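Local atomic coordinates of CRP-like protein Clp (Xanthomonas campestris pv. campestris, PDB entry 3IWZ), a protein that regulates virulence gene expression as a homodimeric DNA-binding transcription factor of the CRP family whose DNA binding is abolished by c-di-GMP. Residues D[86-91]-D[139-144]. Sequence-based numbering, arbitrary orientation.
Sequences VGEMGL and VQLSKR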
loop_
_atom_site.group_PDB
_atom_site.type_symbol
_atom_site.label_atom_id
_atom_site.label_comp_id
_atom_site.label_asym_id
_atom_site.label_seq_id
_atom_site.Cartn_x
_atom_site.Cartn_y
_atom_site.Cartn_z
ATOM N N VAL D 86 -13.230 0.740 -5.536
ATOM C CA VAL D 86 -12.092 1.525 -5.997
ATOM C C VAL D 86 -12.417 3.002 -5.804
ATOM O O VAL D 86 -13.588 3.370 -5.668
ATOM C CB VAL D 86 -11.733 1.186 -7.466
ATOM C CG1 VAL D 86 -11.203 -0.232 -7.537
ATOM C CG2 VAL D 86 -12.952 1.309 -8.357
ATOM N N GLY D 87 -11.381 3.833 -5.754
ATOM C CA GLY D 87 -11.579 5.256 -5.515
ATOM C C GLY D 87 -12.118 5.485 -4.105
ATOM O O GLY D 87 -12.854 6.440 -3.834
ATOM N N GLU D 88 -11.737 4.604 -3.191
ATOM C CA GLU D 88 -12.221 4.693 -1.826
ATOM C C GLU D 88 -11.420 5.566 -0.877
ATOM O O GLU D 88 -11.890 5.859 0.217
ATOM C CB GLU D 88 -12.331 3.292 -1.221
ATOM C CG GLU D 88 -11.007 2.683 -0.777
ATOM C CD GLU D 88 -9.939 2.689 -1.864
ATOM O OE1 GLU D 88 -10.266 2.543 -3.075
ATOM O OE2 GLU D 88 -8.760 2.829 -1.494
ATOM N N MET D 89 -10.233 5.995 -1.289
ATOM C CA MET D 89 -9.382 6.793 -0.406
ATOM C C MET D 89 -10.062 7.995 0.254
ATOM O O MET D 89 -9.980 8.161 1.469
ATOM C CB MET D 89 -8.123 7.262 -1.140
ATOM C CG MET D 89 -7.042 7.766 -0.179
ATOM S SD MET D 89 -5.530 8.341 -0.981
ATOM C CE MET D 89 -5.856 10.098 -1.096
ATOM N N GLY D 90 -10.716 8.830 -0.544
ATOM C CA GLY D 90 -11.398 9.993 -0.007
ATOM C C GLY D 90 -12.428 9.674 1.064
ATOM O O GLY D 90 -12.817 10.550 1.832
ATOM N N LEU D 91 -12.877 8.427 1.128
ATOM C CA LEU D 91 -13.850 8.032 2.140
ATOM C C LEU D 91 -13.174 7.876 3.511
ATOM O O LEU D 91 -13.838 7.734 4.541
ATOM C CB LEU D 91 -14.499 6.705 1.748
ATOM C CG LEU D 91 -15.416 6.061 2.783
ATOM C CD1 LEU D 91 -16.615 6.970 3.024
ATOM C CD2 LEU D 91 -15.869 4.689 2.289
ATOM N N VAL D 139 -10.630 -5.519 4.027
ATOM C CA VAL D 139 -10.021 -6.679 3.381
ATOM C C VAL D 139 -9.315 -6.261 2.094
ATOM O O VAL D 139 -8.184 -6.682 1.816
ATOM C CB VAL D 139 -11.086 -7.737 3.019
ATOM C CG1 VAL D 139 -10.489 -8.780 2.074
ATOM C CG2 VAL D 139 -11.624 -8.395 4.298
ATOM N N GLN D 140 -9.985 -5.425 1.310
ATOM C CA GLN D 140 -9.415 -4.992 0.047
ATOM C C GLN D 140 -8.232 -4.061 0.232
ATOM O O GLN D 140 -7.260 -4.147 -0.510
ATOM C CB GLN D 140 -10.500 -4.357 -0.839
ATOM C CG GLN D 140 -11.588 -5.363 -1.215
ATOM C CD GLN D 140 -12.681 -4.798 -2.119
ATOM O OE1 GLN D 140 -13.685 -5.468 -2.384
ATOM N NE2 GLN D 140 -12.491 -3.578 -2.597
ATOM N N LEU D 141 -8.310 -3.179 1.223
ATOM C CA LEU D 141 -7.205 -2.273 1.491
ATOM C C LEU D 141 -6.006 -3.107 1.934
ATOM O O LEU D 141 -4.881 -2.852 1.515
ATOM C CB LEU D 141 -7.585 -1.248 2.573
ATOM C CG LEU D 141 -8.487 -0.073 2.126
ATOM C CD1 LEU D 141 -8.898 0.784 3.319
ATOM C CD2 LEU D 141 -7.744 0.783 1.104
ATOM N N SER D 142 -6.255 -4.131 2.744
ATOM C CA SER D 142 -5.169 -4.974 3.232
ATOM C C SER D 142 -4.460 -5.754 2.132
ATOM O O SER D 142 -3.238 -5.914 2.170
ATOM C CB SER D 142 -5.678 -5.934 4.302
ATOM O OG SER D 142 -6.028 -5.231 5.480
ATOM N N LYS D 143 -5.204 -6.229 1.140
ATOM C CA LYS D 143 -4.568 -6.983 0.055
ATOM C C LYS D 143 -3.689 -6.084 -0.805
ATOM O O LYS D 143 -2.595 -6.473 -1.210
ATOM C CB LYS D 143 -5.617 -7.672 -0.823
ATOM C CG LYS D 143 -6.342 -8.811 -0.141
ATOM C CD LYS D 143 -7.494 -9.334 -0.995
ATOM C CE LYS D 143 -8.564 -8.259 -1.176
ATOM N NZ LYS D 143 -9.714 -8.767 -1.975
ATOM N N ARG D 144 -4.169 -4.877 -1.077
ATOM C CA ARG D 144 -3.422 -3.922 -1.898
ATOM C C ARG D 144 -2.175 -3.436 -1.191
ATOM O O ARG D 144 -1.134 -3.231 -1.822
ATOM C CB ARG D 144 -4.305 -2.732 -2.261
ATOM C CG ARG D 144 -5.486 -3.116 -3.135
ATOM C CD ARG D 144 -6.515 -2.002 -3.231
ATOM N NE ARG D 144 -7.850 -2.572 -3.400
ATOM C CZ ARG D 144 -8.959 -1.875 -3.626
ATOM N NH1 ARG D 144 -10.113 -2.517 -3.757
ATOM N NH2 ARG D 144 -8.918 -0.547 -3.731
HETATM O O HOH W 1 -6.790 1.361 -3.815
#
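The guanidinium of Arg144 meets the carboxylate of Glu88 with its edge. Glu88 OE1 lies near the guanidinium plane, 3.4 Å from Arg144 NH2, and forms a long salt bridge. The two flat groups stand 90° apart. A water also sits at the guanidinium edge, in its plane, and its O accepts a bond of 2.9 Å from Arg144 NH2. Val86 approaches the same nitrogen obliquely, with its CA 4.4 Å from Arg144 NH2.

The contact belongs to the cyclic nucleotide-binding fold of the CRP family. Val86 to Leu91 correspond to the start of its phosphate-binding cassette, the Gly-Glu-containing loop that in relatives such as CRP binds the cyclic nucleotide. Arg98 makes a weak hydrogen bond to Gly87 O. The contact ties this loop, after strand 85-86, to the long helix 130-157. All four touching residues are buried.

Glu84 OE1 forms a salt bridge with Arg144 NH1. Phe85 O accepts a hydrogen bond from the same nitrogen, and Phe80 makes a cation-pi contact with Arg144. Arg144 thus pairs with two carboxylates, Glu84 at NH1 and Glu88 at NH2.

Glu88 has CG turned between its N and C (chi1 78°), and the chain bends at chi2 (-53°). These torsions bring OE1 to Arg144 and OE2 to Leu141. Across the dimer, Leu141 packs on Ser142 of the second subunit. Within the chain, Leu141 passes alongside Glu88 in the opposite direction. The Leu141 CD2 methyl lies 3.5 Å from Glu88 OE2, the oxygen that receives a weak bond of 3.4 Å from the water O.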